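Local structure of protease Do-like 8, chloroplastic (Arabidopsis thaliana, 4IC6) at residues Leu118-Leu130 and Ile244-Arg256. The protein is probably a serine protease of the chloroplast thylakoid, a member of the Deg/HtrA group of the peptidase S1C family. The protein carries 1 engineered substitution. Numbering follows the deposited sequence.
Sequences LVGADRAKDLAVL and IVPQLIQFSKVLR
D122 holds CG anti to its backbone nitrogen (chi1 -177°), and R256 runs extended from CG to NE, and the two side chains meet from opposite directions. The guanidinium grips the carboxylate end-on in a two-bond salt bridge. R256 NH1 reaches D122 OD2 at 2.6 Å, and R256 NH2 reaches D122 OD1 at 2.9 Å on its syn lone pair. Both bonds are nearly straight, and the two planes are 27° apart. A124 CB lies over one face of the guanidinium and V254 CG1 over the other. D122 OD2 has a second donor, K125 N, which comes from the opposite face of the carboxylate and makes an Asx motif. A water bonds D122 OD1, A121 O and V254 N. With an alanine at D122 the guanidinium of R256 would probably lose its charge partner here, and the N-H of K125 this acceptor.

Farther along, L248 points at the hairpin. Its CD1 lies 3.8 Å from V129 CG2, and its CD2 lies 3.6 Å from A121 O. I244 packs against L127 CD1, and I249 meets V129 at about a right angle. At the helix end S252 takes a positive phi. Its carbonyl oxygen comes 3.2 Å from G120 CA, where a side chain would clash. S252 CB also sits 3.3 Å from V119 O.

V119 and G120 both face V129 in a classic beta bulge, and D126 and L127 both face D122 in a G1 bulge. D126, the predicted charge-relay aspartate, sits in the turn; its OD1 is hydrogen-bonded to the backbone N of H83 and its OD2 to S183 OG. R256 and D122 tie the chain after helix 238-251 to this turn. The helix itself packs on the hairpin of strands 111-122 and 127-131, as the C-terminal helix does in the double beta-barrel fold of chymotrypsin-like proteases.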
loop_
_atom_site.group_PDB
_atom_site.type_symbol
_atom_site.label_atom_id
_atom_site.label_comp_id
_atom_site.label_asym_id
_atom_site.label_seq_id
_atom_site.Cartn_x
_atom_site.Cartn_y
_atom_site.Cartn_z
ATOM N N LEU A 118 10.486 4.315 37.451
ATOM C CA LEU A 118 10.574 5.539 36.658
ATOM C C LEU A 118 11.211 6.659 37.473
ATOM O O LEU A 118 10.811 6.922 38.617
ATOM C CB LEU A 118 9.188 5.967 36.176
ATOM C CG LEU A 118 9.090 7.357 35.545
ATOM C CD1 LEU A 118 9.863 7.409 34.229
ATOM C CD2 LEU A 118 7.621 7.743 35.355
ATOM N N VAL A 119 12.208 7.305 36.878
ATOM C CA VAL A 119 12.880 8.437 37.500
ATOM C C VAL A 119 12.350 9.740 36.914
ATOM O O VAL A 119 11.946 10.646 37.639
ATOM C CB VAL A 119 14.406 8.345 37.323
ATOM C CG1 VAL A 119 15.080 9.588 37.887
ATOM C CG2 VAL A 119 14.925 7.089 38.022
ATOM N N GLY A 120 12.349 9.834 35.585
ATOM C CA GLY A 120 11.711 10.947 34.919
ATOM C C GLY A 120 11.763 10.719 33.423
ATOM O O GLY A 120 12.495 9.859 32.946
ATOM N N ALA A 121 10.961 11.469 32.684
ATOM C CA ALA A 121 10.903 11.304 31.246
ATOM C C ALA A 121 10.808 12.692 30.638
ATOM O O ALA A 121 10.291 13.605 31.271
ATOM C CB ALA A 121 9.681 10.471 30.885
ATOM N N ASP A 122 11.318 12.863 29.422
ATOM C CA ASP A 122 11.162 14.126 28.707
ATOM C C ASP A 122 10.781 13.848 27.259
ATOM O O ASP A 122 11.609 13.420 26.457
ATOM C CB ASP A 122 12.447 14.962 28.767
ATOM C CG ASP A 122 12.292 16.329 28.097
ATOM O OD1 ASP A 122 11.409 17.117 28.510
ATOM O OD2 ASP A 122 13.049 16.616 27.137
ATOM N N ARG A 123 9.522 14.095 26.928
ATOM C CA ARG A 123 9.018 13.770 25.601
ATOM C C ARG A 123 9.718 14.566 24.490
ATOM O O ARG A 123 10.042 14.020 23.432
ATOM C CB ARG A 123 7.504 13.972 25.557
ATOM C CG ARG A 123 6.903 13.682 24.205
ATOM C CD ARG A 123 5.400 13.431 24.245
ATOM N NE ARG A 123 5.097 12.382 23.273
ATOM C CZ ARG A 123 4.117 11.492 23.375
ATOM N NH1 ARG A 123 3.285 11.520 24.414
ATOM N NH2 ARG A 123 3.976 10.575 22.426
ATOM N N ALA A 124 9.969 15.845 24.747
ATOM C CA ALA A 124 10.584 16.730 23.755
ATOM C C ALA A 124 11.920 16.202 23.232
ATOM O O ALA A 124 12.211 16.322 22.049
ATOM C CB ALA A 124 10.742 18.136 24.328
ATOM N N LYS A 125 12.744 15.625 24.104
ATOM C CA LYS A 125 14.016 15.041 23.670
ATOM C C LYS A 125 13.986 13.511 23.565
ATOM O O LYS A 125 15.026 12.887 23.350
ATOM C CB LYS A 125 15.169 15.496 24.578
ATOM C CG LYS A 125 15.403 17.009 24.593
ATOM C CD LYS A 125 15.766 17.507 23.176
ATOM C CE LYS A 125 16.329 18.928 23.192
ATOM N NZ LYS A 125 16.842 19.336 21.836
ATOM N N ASP A 126 12.795 12.925 23.694
ATOM C CA ASP A 126 12.617 11.469 23.631
ATOM C C ASP A 126 13.612 10.744 24.527
ATOM O O ASP A 126 14.348 9.865 24.072
ATOM C CB ASP A 126 12.768 10.941 22.190
ATOM C CG ASP A 126 12.206 9.534 22.023
ATOM O OD1 ASP A 126 11.793 8.924 23.043
ATOM O OD2 ASP A 126 12.188 9.035 20.876
ATOM N N LEU A 127 13.639 11.119 25.804
ATOM C CA LEU A 127 14.508 10.457 26.765
ATOM C C LEU A 127 13.755 10.113 28.029
ATOM O O LEU A 127 12.874 10.860 28.462
ATOM C CB LEU A 127 15.710 11.335 27.112
ATOM C CG LEU A 127 16.651 11.567 25.933
ATOM C CD1 LEU A 127 17.609 12.715 26.241
ATOM C CD2 LEU A 127 17.400 10.271 25.621
ATOM N N ALA A 128 14.107 8.973 28.611
ATOM C CA ALA A 128 13.513 8.530 29.875
ATOM C C ALA A 128 14.619 7.963 30.733
ATOM O O ALA A 128 15.610 7.444 30.215
ATOM C CB ALA A 128 12.445 7.476 29.631
ATOM N N VAL A 129 14.455 8.069 32.048
ATOM C CA VAL A 129 15.433 7.526 32.966
ATOM C C VAL A 129 14.741 6.572 33.938
ATOM O O VAL A 129 13.740 6.928 34.551
ATOM C CB VAL A 129 16.146 8.658 33.737
ATOM C CG1 VAL A 129 17.180 8.083 34.716
ATOM C CG2 VAL A 129 16.819 9.608 32.759
ATOM N N LEU A 130 15.266 5.353 34.042
ATOM C CA LEU A 130 14.769 4.385 35.015
ATOM C C LEU A 130 15.808 4.193 36.113
ATOM O O LEU A 130 16.958 4.634 35.994
ATOM C CB LEU A 130 14.449 3.037 34.363
ATOM C CG LEU A 130 13.520 3.032 33.146
ATOM C CD1 LEU A 130 13.221 1.598 32.748
ATOM C CD2 LEU A 130 12.232 3.765 33.447
ATOM N N ILE A 244 20.037 16.619 29.690
ATOM C CA ILE A 244 18.690 16.220 30.104
ATOM C C ILE A 244 18.669 15.229 31.274
ATOM O O ILE A 244 17.859 15.346 32.197
ATOM C CB ILE A 244 17.909 15.603 28.914
ATOM C CG1 ILE A 244 17.825 16.613 27.762
ATOM C CG2 ILE A 244 16.525 15.140 29.355
ATOM C CD1 ILE A 244 17.073 17.897 28.121
ATOM N N VAL A 245 19.563 14.250 31.234
ATOM C CA VAL A 245 19.537 13.184 32.224
ATOM C C VAL A 245 19.651 13.690 33.676
ATOM O O VAL A 245 18.819 13.337 34.518
ATOM C CB VAL A 245 20.577 12.080 31.920
ATOM C CG1 VAL A 245 20.728 11.138 33.114
ATOM C CG2 VAL A 245 20.148 11.289 30.696
ATOM N N PRO A 246 20.658 14.531 33.976
ATOM C CA PRO A 246 20.788 14.990 35.368
ATOM C C PRO A 246 19.560 15.745 35.871
ATOM O O PRO A 246 19.247 15.676 37.072
ATOM C CB PRO A 246 21.999 15.924 35.323
ATOM C CG PRO A 246 22.761 15.494 34.116
ATOM C CD PRO A 246 21.740 15.044 33.124
ATOM N N GLN A 247 18.887 16.464 34.972
ATOM C CA GLN A 247 17.636 17.156 35.305
ATOM C C GLN A 247 16.531 16.151 35.630
ATOM O O GLN A 247 15.794 16.316 36.603
ATOM C CB GLN A 247 17.190 18.073 34.150
ATOM C CG GLN A 247 18.180 19.180 33.796
ATOM C CD GLN A 247 17.623 20.171 32.785
ATOM O OE1 GLN A 247 18.004 20.165 31.608
ATOM N NE2 GLN A 247 16.720 21.033 33.240
ATOM N N LEU A 248 16.410 15.102 34.822
ATOM C CA LEU A 248 15.413 14.067 35.106
ATOM C C LEU A 248 15.722 13.371 36.431
ATOM O O LEU A 248 14.818 13.048 37.198
ATOM C CB LEU A 248 15.313 13.051 33.950
ATOM C CG LEU A 248 14.844 13.664 32.616
ATOM C CD1 LEU A 248 14.816 12.625 31.485
ATOM C CD2 LEU A 248 13.481 14.343 32.783
ATOM N N ILE A 249 17.001 13.143 36.709
ATOM C CA ILE A 249 17.354 12.477 37.947
ATOM C C ILE A 249 17.043 13.392 39.128
ATOM O O ILE A 249 16.503 12.950 40.127
ATOM C CB ILE A 249 18.838 12.056 37.983
ATOM C CG1 ILE A 249 19.066 10.880 37.027
ATOM C CG2 ILE A 249 19.251 11.696 39.431
ATOM C CD1 ILE A 249 20.512 10.525 36.832
ATOM N N GLN A 250 17.360 14.674 38.989
ATOM C CA GLN A 250 17.186 15.616 40.085
ATOM C C GLN A 250 15.732 16.023 40.262
ATOM O O GLN A 250 15.254 16.111 41.388
ATOM C CB GLN A 250 18.067 16.855 39.878
ATOM N N PHE A 251 15.038 16.252 39.148
ATOM C CA PHE A 251 13.709 16.872 39.168
ATOM C C PHE A 251 12.562 16.020 38.613
ATOM O O PHE A 251 11.393 16.343 38.834
ATOM C CB PHE A 251 13.749 18.213 38.418
ATOM C CG PHE A 251 14.749 19.184 38.976
ATOM C CD1 PHE A 251 14.581 19.717 40.247
ATOM C CD2 PHE A 251 15.865 19.552 38.240
ATOM C CE1 PHE A 251 15.507 20.604 40.762
ATOM C CE2 PHE A 251 16.797 20.441 38.751
ATOM C CZ PHE A 251 16.621 20.969 40.007
ATOM N N SER A 252 12.899 14.951 37.895
ATOM C CA SER A 252 11.911 14.068 37.264
ATOM C C SER A 252 11.330 14.654 35.977
ATOM O O SER A 252 10.604 13.970 35.252
ATOM C CB SER A 252 10.778 13.676 38.229
ATOM O OG SER A 252 9.694 14.591 38.141
ATOM N N LYS A 253 11.659 15.906 35.676
ATOM C CA LYS A 253 11.182 16.523 34.435
ATOM C C LYS A 253 12.086 17.668 34.024
ATOM O O LYS A 253 12.890 18.145 34.820
ATOM C CB LYS A 253 9.741 17.031 34.597
ATOM C CG LYS A 253 9.598 18.190 35.581
ATOM C CD LYS A 253 8.158 18.679 35.710
ATOM C CE LYS A 253 7.346 17.769 36.636
ATOM N NZ LYS A 253 6.156 18.448 37.250
ATOM N N VAL A 254 11.949 18.125 32.788
ATOM C CA VAL A 254 12.685 19.310 32.381
ATOM C C VAL A 254 11.784 20.534 32.261
ATOM O O VAL A 254 10.825 20.531 31.494
ATOM C CB VAL A 254 13.411 19.083 31.048
ATOM C CG1 VAL A 254 14.171 20.345 30.626
ATOM C CG2 VAL A 254 14.339 17.886 31.166
ATOM N N LEU A 255 12.101 21.580 33.019
ATOM C CA LEU A 255 11.422 22.868 32.877
ATOM C C LEU A 255 12.121 23.709 31.813
ATOM O O LEU A 255 13.323 23.931 31.905
ATOM C CB LEU A 255 11.430 23.625 34.214
ATOM C CG LEU A 255 10.654 24.942 34.213
ATOM C CD1 LEU A 255 9.196 24.688 33.837
ATOM C CD2 LEU A 255 10.743 25.691 35.555
ATOM N N ARG A 256 11.384 24.174 30.804
ATOM C CA ARG A 256 11.971 24.977 29.722
ATOM C C ARG A 256 11.322 26.355 29.621
ATOM O O ARG A 256 10.097 26.461 29.623
ATOM C CB ARG A 256 11.806 24.285 28.368
ATOM C CG ARG A 256 12.618 23.027 28.192
ATOM C CD ARG A 256 12.441 22.454 26.797
ATOM N NE ARG A 256 13.303 21.293 26.603
ATOM C CZ ARG A 256 12.967 20.051 26.930
ATOM N NH1 ARG A 256 13.816 19.053 26.717
ATOM N NH2 ARG A 256 11.784 19.808 27.464
HETATM O O HOH W 1 10.186 16.796 30.964
#